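Local coordinates for protein aminopeptidase (Aneurinibacillus sp. AM-1, PDB 5IB9) that probably acts as a zinc-dependent aminopeptidase of the M28 family, removing residues from the amino ends of peptides, and carries an additional protease-associated domain, at residues Asn17-Asn20 against Thr21-Leu25; Glu45-Phe48 against Lys49-Tyr53; Ala176-Ala179 against Asn180-Gly184; Thr248-Leu251 against Ala252-Ser256. All coordinates share one frame; numbering follows the deposited sequence.

Contact 1: Asn17-Asn20 against Thr21-Leu25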
# COMPACT_ATOMS: atom_id res chain seq x y z
N ASN A 17 29.91 -20.94 -1.58
CA ASN A 17 29.11 -20.02 -0.73
C ASN A 17 27.66 -20.13 -1.25
O ASN A 17 26.69 -20.22 -0.48
CB ASN A 17 29.61 -18.61 -0.80
CG ASN A 17 30.90 -18.38 -0.11
OD1 ASN A 17 31.38 -19.25 0.68
ND2 ASN A 17 31.44 -17.16 -0.27
N MET A 18 27.52 -20.01 -2.59
CA MET A 18 26.16 -19.97 -3.11
C MET A 18 25.40 -21.23 -2.93
O MET A 18 24.24 -21.27 -2.59
CB MET A 18 26.15 -19.56 -4.61
CG MET A 18 26.66 -18.13 -4.71
SD MET A 18 26.61 -17.44 -6.43
CE MET A 18 27.98 -18.28 -7.19
N TYR A 19 26.08 -22.36 -3.17
CA TYR A 19 25.43 -23.63 -2.93
C TYR A 19 25.06 -23.79 -1.41
O TYR A 19 23.98 -24.24 -1.12
CB TYR A 19 26.46 -24.77 -3.30
CG TYR A 19 25.93 -26.17 -3.23
CD1 TYR A 19 25.19 -26.78 -4.26
CD2 TYR A 19 26.14 -26.88 -2.02
CE1 TYR A 19 24.71 -28.15 -4.12
CE2 TYR A 19 25.65 -28.19 -1.87
CZ TYR A 19 24.94 -28.79 -2.90
OH TYR A 19 24.47 -30.10 -2.68
N ASN A 20 25.96 -23.35 -0.57
CA ASN A 20 25.67 -23.45 0.93
C ASN A 20 24.45 -22.58 1.29
O ASN A 20 23.64 -22.98 2.14
CB ASN A 20 26.91 -23.05 1.70
CG ASN A 20 28.00 -24.16 1.63
OD1 ASN A 20 27.74 -25.25 1.17
ND2 ASN A 20 29.22 -23.79 2.01
N THR A 21 24.36 -21.39 0.69
CA THR A 21 23.13 -20.67 0.95
C THR A 21 21.87 -21.37 0.53
O THR A 21 20.86 -21.43 1.26
CB THR A 21 23.24 -19.29 0.15
OG1 THR A 21 24.26 -18.47 0.68
CG2 THR A 21 21.84 -18.54 0.16
N ILE A 22 21.88 -21.99 -0.66
CA ILE A 22 20.68 -22.74 -1.14
C ILE A 22 20.39 -23.94 -0.20
O ILE A 22 19.22 -24.24 0.06
CB ILE A 22 20.78 -23.20 -2.65
CG1 ILE A 22 21.01 -21.90 -3.48
CG2 ILE A 22 19.61 -23.97 -3.08
CD1 ILE A 22 21.52 -22.17 -4.98
N GLN A 23 21.46 -24.62 0.19
CA GLN A 23 21.31 -25.80 1.06
C GLN A 23 20.61 -25.34 2.35
O GLN A 23 19.64 -26.01 2.76
CB GLN A 23 22.69 -26.29 1.41
CG GLN A 23 22.64 -27.60 2.24
CD GLN A 23 24.07 -28.17 2.37
OE1 GLN A 23 25.05 -27.43 2.60
NE2 GLN A 23 24.20 -29.46 2.19
N PHE A 24 21.06 -24.22 2.90
CA PHE A 24 20.41 -23.72 4.17
C PHE A 24 18.93 -23.43 3.90
O PHE A 24 18.02 -23.83 4.66
CB PHE A 24 21.17 -22.51 4.79
CG PHE A 24 20.47 -22.01 6.01
CD1 PHE A 24 20.67 -22.67 7.25
CD2 PHE A 24 19.45 -21.02 5.89
CE1 PHE A 24 19.84 -22.30 8.37
CE2 PHE A 24 18.59 -20.63 6.98
CZ PHE A 24 18.88 -21.31 8.25
N LEU A 25 18.63 -22.60 2.86
CA LEU A 25 17.31 -22.06 2.67
C LEU A 25 16.25 -23.10 2.27
O LEU A 25 15.08 -22.98 2.56
CB LEU A 25 17.34 -20.85 1.63
CG LEU A 25 18.08 -19.64 2.19
CD1 LEU A 25 18.16 -18.75 0.98
CD2 LEU A 25 17.31 -18.98 3.30
O HOH W 1 24.48 -24.83 4.06
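Gln23 lies one helical turn beyond Tyr19 and Asn20, and its side chain runs back beside both of them. CB rests on the two carbonyl oxygens of the preceding turn, 3.5 Å from Tyr19 O and 3.5 Å from Asn20 O. CG stands anti to the backbone N (chi1 -176°), and the chain stays extended beyond it, which carries the amide outward along the flank of the helix. At the tip the amide lies beside that of Asn20, both pointing the same way with their planes only 11° apart. The two amide oxygens, Gln23 OE1 and Asn20 OD1, are 3.7 Å apart and are not bonded directly. A water instead gives one proton to Gln23 OE1 at 3.0 Å and the other to Asn20 O at 2.8 Å, tying the side chain to the backbone. The other branch, NE2, approaches the Tyr19 ring obliquely, 4.5 Å from Tyr19 CE2. Beneath this polar surface the main chain is regular alpha helix: Gln23 N reaches Tyr19 O at 2.9 Å, and Phe24 N takes Asn20 O, the same oxygen that receives the water. Across the helix, CG1 of Ile22 leans on Met18 O at 3.4 Å, on the buried side. Helix 15-25 is thus amphipathic. Met18 and Ile22 face helices 238-256 and 382-400, Thr21 and Leu25 pack on Tyr43 of helix 35-50, whose ring also stacks with Phe24, and Asn17 ND2 bonds to Glu250 OE1 of helix 238-256.

Contact 2: Glu45-Phe48 against Lys49-Tyr53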
# COMPACT_ATOMS: atom_id res chain seq x y z
N GLU A 45 19.70 -11.59 6.59
CA GLU A 45 20.24 -10.41 7.31
C GLU A 45 21.61 -10.73 7.90
O GLU A 45 22.57 -9.89 7.75
CB GLU A 45 19.18 -10.13 8.43
CG GLU A 45 19.85 -9.13 9.42
CD GLU A 45 18.92 -8.88 10.62
OE1 GLU A 45 17.89 -9.49 10.76
OE2 GLU A 45 19.41 -8.06 11.41
N GLN A 46 21.77 -11.88 8.54
CA GLN A 46 23.07 -12.27 9.12
C GLN A 46 24.15 -12.35 8.11
O GLN A 46 25.28 -11.91 8.37
CB GLN A 46 22.94 -13.58 9.89
CG GLN A 46 24.31 -14.06 10.47
CD GLN A 46 24.94 -13.05 11.40
OE1 GLN A 46 24.25 -12.25 12.10
NE2 GLN A 46 26.26 -13.11 11.46
N GLN A 47 23.83 -12.91 6.94
CA GLN A 47 24.90 -13.02 5.94
C GLN A 47 25.35 -11.65 5.47
O GLN A 47 26.56 -11.34 5.39
CB GLN A 47 24.52 -13.84 4.71
CG GLN A 47 24.08 -15.26 5.05
CD GLN A 47 24.78 -15.96 6.22
OE1 GLN A 47 24.09 -16.26 7.26
NE2 GLN A 47 26.08 -16.18 6.11
N PHE A 48 24.39 -10.75 5.20
CA PHE A 48 24.82 -9.47 4.78
C PHE A 48 25.65 -8.77 5.86
O PHE A 48 26.61 -8.10 5.55
CB PHE A 48 23.62 -8.54 4.50
CG PHE A 48 22.89 -8.77 3.15
CD1 PHE A 48 23.52 -8.75 1.93
CD2 PHE A 48 21.49 -9.00 3.19
CE1 PHE A 48 22.82 -8.84 0.71
CE2 PHE A 48 20.79 -9.05 1.96
CZ PHE A 48 21.46 -9.00 0.76
N LYS A 49 25.21 -8.92 7.11
CA LYS A 49 25.97 -8.26 8.19
C LYS A 49 27.35 -8.85 8.21
O LYS A 49 28.33 -8.08 8.52
CB LYS A 49 25.28 -8.45 9.53
CG LYS A 49 24.16 -7.54 9.78
CD LYS A 49 23.60 -7.98 11.21
CE LYS A 49 22.34 -7.33 11.63
NZ LYS A 49 21.93 -8.06 12.97
N SER A 50 27.50 -10.14 7.98
CA SER A 50 28.84 -10.78 8.04
C SER A 50 29.82 -10.25 7.00
O SER A 50 31.06 -10.41 7.14
CB SER A 50 28.77 -12.24 7.97
OG SER A 50 28.59 -12.71 6.61
N TYR A 51 29.30 -9.66 5.89
CA TYR A 51 30.16 -9.09 4.84
C TYR A 51 30.46 -7.63 5.14
O TYR A 51 31.07 -6.88 4.32
CB TYR A 51 29.44 -9.12 3.44
CG TYR A 51 28.82 -10.44 3.10
CD1 TYR A 51 27.67 -10.50 2.27
CD2 TYR A 51 29.37 -11.62 3.46
CE1 TYR A 51 27.13 -11.75 1.96
CE2 TYR A 51 28.80 -12.84 3.19
CZ TYR A 51 27.70 -12.90 2.33
OH TYR A 51 27.07 -14.10 2.00
N GLY A 52 29.91 -7.14 6.25
CA GLY A 52 30.11 -5.78 6.67
C GLY A 52 29.04 -4.77 6.39
O GLY A 52 29.21 -3.59 6.62
N TYR A 53 27.89 -5.21 5.89
CA TYR A 53 26.80 -4.34 5.60
C TYR A 53 25.92 -3.97 6.83
O TYR A 53 25.66 -4.80 7.71
CB TYR A 53 25.85 -5.00 4.56
CG TYR A 53 26.48 -5.06 3.15
CD1 TYR A 53 26.20 -4.09 2.22
CD2 TYR A 53 27.26 -6.16 2.77
CE1 TYR A 53 26.77 -4.14 0.97
CE2 TYR A 53 27.86 -6.18 1.51
CZ TYR A 53 27.65 -5.16 0.62
OH TYR A 53 28.20 -5.18 -0.67
O HOH W 2 22.03 -10.85 12.28
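Glu45 and Lys49, one turn apart near the end of helix 35-50, form the ionic part: their side chains run side by side, and Lys49 NZ meets Glu45 OE2 at 3.0 Å in a salt bridge whose hydrogen bond is weak. The other carboxylate oxygen, OE1, is held by Arg42, while a water links Lys49 NZ to Gln46 OE1. Hydrogen bonds to main-chain oxygens close the helix. Ser50 OG donates to Gln47 O at 2.7 Å, in the carbonyl plane and on a lone pair, its chi1 of 80° turning the hydroxyl back to that oxygen; Tyr51 N adds a weak bond to it. Phe48 O takes two donors from opposite faces of its plane, Tyr51 N at 3.1 Å and Tyr53 N at 3.2 Å. Gly52, with positive phi (100°), bonds through its N to Lys49 O and, with the Tyr53 bond, makes a Schellman motif. Aromatic contacts cover the turn. Gln47 O stands 3.2 Å above the Tyr51 ring, over its centre, and the Tyr51 side chain also packs on Leu249 and Arg253 of helix 238-256. Tyr53 presents its ring edge to Phe48 O, and its CB packs on Phe48 CB at 4.2 Å. A serine in place of Tyr51 would probably leave Gln47 O without its aromatic cover and open a gap beside Leu249 and Arg253. A charge pair thus runs along the helix; where regular bonding weakens and shifts, a hydroxyl and turn amides satisfy the carbonyl oxygens, while the Tyr51 face only shields Gln47 O by packing.

Contact 3: Ala176-Ala179 against Asn180-Gly184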
# COMPACT_ATOMS: atom_id res chain seq x y z
N ALA A 176 -17.22 -29.85 -22.47
CA ALA A 176 -18.31 -30.76 -22.64
C ALA A 176 -19.58 -30.15 -22.03
O ALA A 176 -20.68 -30.19 -22.64
CB ALA A 176 -17.99 -32.08 -21.97
N LEU A 177 -19.43 -29.61 -20.80
CA LEU A 177 -20.53 -28.88 -20.16
C LEU A 177 -20.97 -27.70 -21.01
O LEU A 177 -22.22 -27.48 -21.22
CB LEU A 177 -20.14 -28.46 -18.71
CG LEU A 177 -20.26 -29.56 -17.64
CD1 LEU A 177 -19.45 -29.13 -16.38
CD2 LEU A 177 -21.67 -29.86 -17.26
N ALA A 178 -20.02 -26.94 -21.54
CA ALA A 178 -20.35 -25.77 -22.34
C ALA A 178 -21.10 -26.25 -23.59
O ALA A 178 -21.99 -25.56 -24.02
CB ALA A 178 -19.12 -24.97 -22.73
N ALA A 179 -20.70 -27.41 -24.16
CA ALA A 179 -21.33 -27.90 -25.40
C ALA A 179 -22.81 -28.19 -25.09
O ALA A 179 -23.72 -27.73 -25.84
CB ALA A 179 -20.60 -29.20 -25.97
N ASN A 180 -23.04 -28.95 -24.03
CA ASN A 180 -24.40 -29.32 -23.61
C ASN A 180 -25.26 -28.11 -23.30
O ASN A 180 -26.43 -28.03 -23.68
CB ASN A 180 -24.38 -30.31 -22.46
CG ASN A 180 -23.71 -31.62 -22.87
OD1 ASN A 180 -23.19 -31.72 -23.98
ND2 ASN A 180 -23.72 -32.61 -21.99
N LEU A 181 -24.67 -27.12 -22.64
CA LEU A 181 -25.45 -25.88 -22.40
C LEU A 181 -25.81 -25.17 -23.70
O LEU A 181 -26.92 -24.69 -23.90
CB LEU A 181 -24.74 -24.91 -21.40
CG LEU A 181 -24.63 -25.65 -20.05
CD1 LEU A 181 -23.54 -24.98 -19.13
CD2 LEU A 181 -25.96 -25.65 -19.26
N ARG A 182 -24.84 -25.05 -24.61
CA ARG A 182 -25.10 -24.40 -25.85
C ARG A 182 -26.22 -25.17 -26.61
O ARG A 182 -26.96 -24.56 -27.36
CB ARG A 182 -23.83 -24.32 -26.71
CG ARG A 182 -22.73 -23.38 -26.13
CD ARG A 182 -21.63 -23.20 -27.21
NE ARG A 182 -20.23 -23.15 -26.74
CZ ARG A 182 -19.39 -24.20 -26.68
NH1 ARG A 182 -19.79 -25.42 -27.01
NH2 ARG A 182 -18.13 -24.04 -26.25
N ALA A 183 -26.28 -26.48 -26.39
CA ALA A 183 -27.19 -27.36 -27.15
C ALA A 183 -28.61 -27.31 -26.54
O ALA A 183 -29.53 -27.97 -27.06
CB ALA A 183 -26.70 -28.79 -27.17
N GLY A 184 -28.78 -26.55 -25.46
CA GLY A 184 -30.13 -26.30 -24.90
C GLY A 184 -30.40 -27.13 -23.66
O GLY A 184 -31.52 -27.05 -23.14
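Arg182 folds back over the preceding turn through its first and third torsions: CG stands anti to the carbonyl carbon (chi1 -67°), and a bend at chi3 (-142°) swings the guanidinium over Ala178 and Ala179. CG presses on Ala178 O at 3.1 Å. Further out, one face of the guanidinium covers the methyl of Ala178, whose CB stands 3.8 Å above the plane, offset toward the rim, while NH1 lies 3.3 Å from Ala179 CA. The two alanines let the planar group lie close to the helix. Asn180, with CG beside its backbone N, brings its amide alongside the carbonyl of Ala176; OD1 comes within 3.2 Å of Ala176 O, two acceptors that cannot bond, whereas Asn180 N makes a nearly straight bond to that oxygen (3.0 Å, 170°). An alanine here removes the amide and would probably leave Ile187 with less cover and the flank beside Ala176 O less filled. Leu181 CG sits 3.2 Å from Leu177 O, and both leucines pack on Leu119 and Ile187 of neighbouring strands; Tyr99 touches Ala178, Leu181 and Arg182. Gly184, in a Schellman motif, ends helix 171-182, probably part of the protease-associated domain, and its N bonds to Leu181 O at 3.1 Å. The chemistry is two-sided: leucines bind the helix to the strands, while the guanidinium meets its own helix through van der Waals packing of its face over the Ala178 methyl, with no salt bridge to the preceding turn.

Contact 4: Thr248-Leu251 against Ala252-Ser256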
# COMPACT_ATOMS: atom_id res chain seq x y z
N THR A 248 22.55 -12.97 -5.00
CA THR A 248 22.42 -11.63 -4.40
C THR A 248 23.43 -11.48 -3.22
O THR A 248 24.17 -10.51 -3.21
CB THR A 248 21.01 -11.36 -3.93
OG1 THR A 248 20.12 -11.37 -5.06
CG2 THR A 248 20.89 -9.92 -3.30
N LEU A 249 23.46 -12.47 -2.33
CA LEU A 249 24.39 -12.45 -1.17
C LEU A 249 25.81 -12.50 -1.66
O LEU A 249 26.61 -11.74 -1.19
CB LEU A 249 24.05 -13.63 -0.24
CG LEU A 249 22.82 -13.51 0.60
CD1 LEU A 249 22.63 -14.82 1.36
CD2 LEU A 249 23.02 -12.35 1.62
N GLU A 250 26.06 -13.40 -2.62
CA GLU A 250 27.44 -13.58 -3.04
C GLU A 250 27.96 -12.30 -3.71
O GLU A 250 29.12 -11.88 -3.55
CB GLU A 250 27.60 -14.84 -3.85
CG GLU A 250 29.10 -15.07 -4.31
CD GLU A 250 30.16 -15.22 -3.22
OE1 GLU A 250 29.90 -15.32 -1.99
OE2 GLU A 250 31.34 -15.18 -3.66
N LEU A 251 27.14 -11.65 -4.56
CA LEU A 251 27.60 -10.45 -5.19
C LEU A 251 27.76 -9.36 -4.12
O LEU A 251 28.68 -8.49 -4.24
CB LEU A 251 26.66 -9.93 -6.33
CG LEU A 251 26.73 -10.94 -7.51
CD1 LEU A 251 25.74 -10.46 -8.53
CD2 LEU A 251 28.12 -11.04 -8.13
N ALA A 252 26.88 -9.34 -3.08
CA ALA A 252 27.15 -8.32 -2.03
C ALA A 252 28.52 -8.62 -1.35
O ALA A 252 29.20 -7.68 -1.08
CB ALA A 252 26.08 -8.41 -0.97
N ARG A 253 28.90 -9.88 -1.13
CA ARG A 253 30.19 -10.17 -0.51
C ARG A 253 31.27 -9.75 -1.45
O ARG A 253 32.25 -9.07 -1.07
CB ARG A 253 30.24 -11.63 -0.29
CG ARG A 253 31.54 -12.03 0.53
CD ARG A 253 31.71 -13.55 0.63
NE ARG A 253 32.18 -14.02 -0.66
CZ ARG A 253 33.40 -13.86 -1.15
NH1 ARG A 253 34.35 -13.33 -0.35
NH2 ARG A 253 33.66 -14.25 -2.43
N VAL A 254 31.12 -10.09 -2.73
CA VAL A 254 32.17 -9.66 -3.72
C VAL A 254 32.35 -8.17 -3.73
O VAL A 254 33.51 -7.68 -3.71
CB VAL A 254 31.81 -10.19 -5.14
CG1 VAL A 254 32.72 -9.51 -6.23
CG2 VAL A 254 32.04 -11.70 -5.15
N MET A 255 31.25 -7.38 -3.80
CA MET A 255 31.38 -5.96 -3.96
C MET A 255 31.92 -5.38 -2.65
O MET A 255 32.53 -4.27 -2.70
CB MET A 255 30.03 -5.30 -4.27
CG MET A 255 29.54 -5.82 -5.60
SD MET A 255 30.59 -5.16 -6.94
CE MET A 255 29.55 -5.77 -8.30
N SER A 256 31.85 -6.10 -1.55
CA SER A 256 32.38 -5.52 -0.28
C SER A 256 33.91 -5.43 -0.36
O SER A 256 34.54 -4.68 0.44
CB SER A 256 31.98 -6.31 0.95
OG SER A 256 32.67 -7.53 1.09
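Glu250 and Arg253 clasp each other three residues apart in the tightly held polar part of this contact. Arg253 grips the carboxylate side-on with two nitrogens: NE to OE1 at 2.9 Å and NH2 to OE2 at 2.8 Å, both nearly straight at 165°. Both oxygens are met on the syn side and lie close to the guanidinium plane, although the carboxylate itself is turned 29° from it. The bend of Glu250 at chi2 and that of Arg253 at chi3 (75°) bring the two ends together. Each oxygen of this buried acid has a further donor, Asn17 for OE1 and Asp14 N for OE2, so four donors, two to each oxygen, hold the carboxylate, which is likely to stay ionised. Apolar groups fill the same turns: Val254 CG2 lies 3.3 Å from Glu250 O, and Met255 CG comes within 3.1 Å of Leu251 O. The looser end is at Ser256, partly exposed, which touches nothing in 248-251; its OG turns back to Arg253 O at 2.7 Å on a lone pair, while its backbone N makes only weak bonds. Helix 238-256 belongs to a beta-alpha-beta unit with strands 222-228 and 263-269. Thr248, Leu251, Ala252 and Met255 pack on Phe266 of the latter strand, Leu249 faces Phe48 and Gln47 of helix 35-50, and Glu250 and Arg253 face Met18 and Asn17 of helix 15-25.

How the contacts relate
Contacts 1, 2 and 4 gather in the peptidase part, with contact 4 touching both others. Its centre is about 14 Å from that of contact 1 and about 10 Å from that of contact 2; the Asn17 amide ties it to the first, and a hydrogen bond from Tyr53 OH to Ala252 O (2.7 Å) to the second. Contacts 1 and 2 approach to about 5 Å at their nearest atoms without touching. The inhibitor lies about 14 Å from the side chain of Ile22 and about 13 Å from that of Thr248, so neither contact lines its pocket; the side chain of Met18 is about 6 Å from a bound zinc ion. Contact 3 stands apart, its centre 53 to 61 Å from those of the rest.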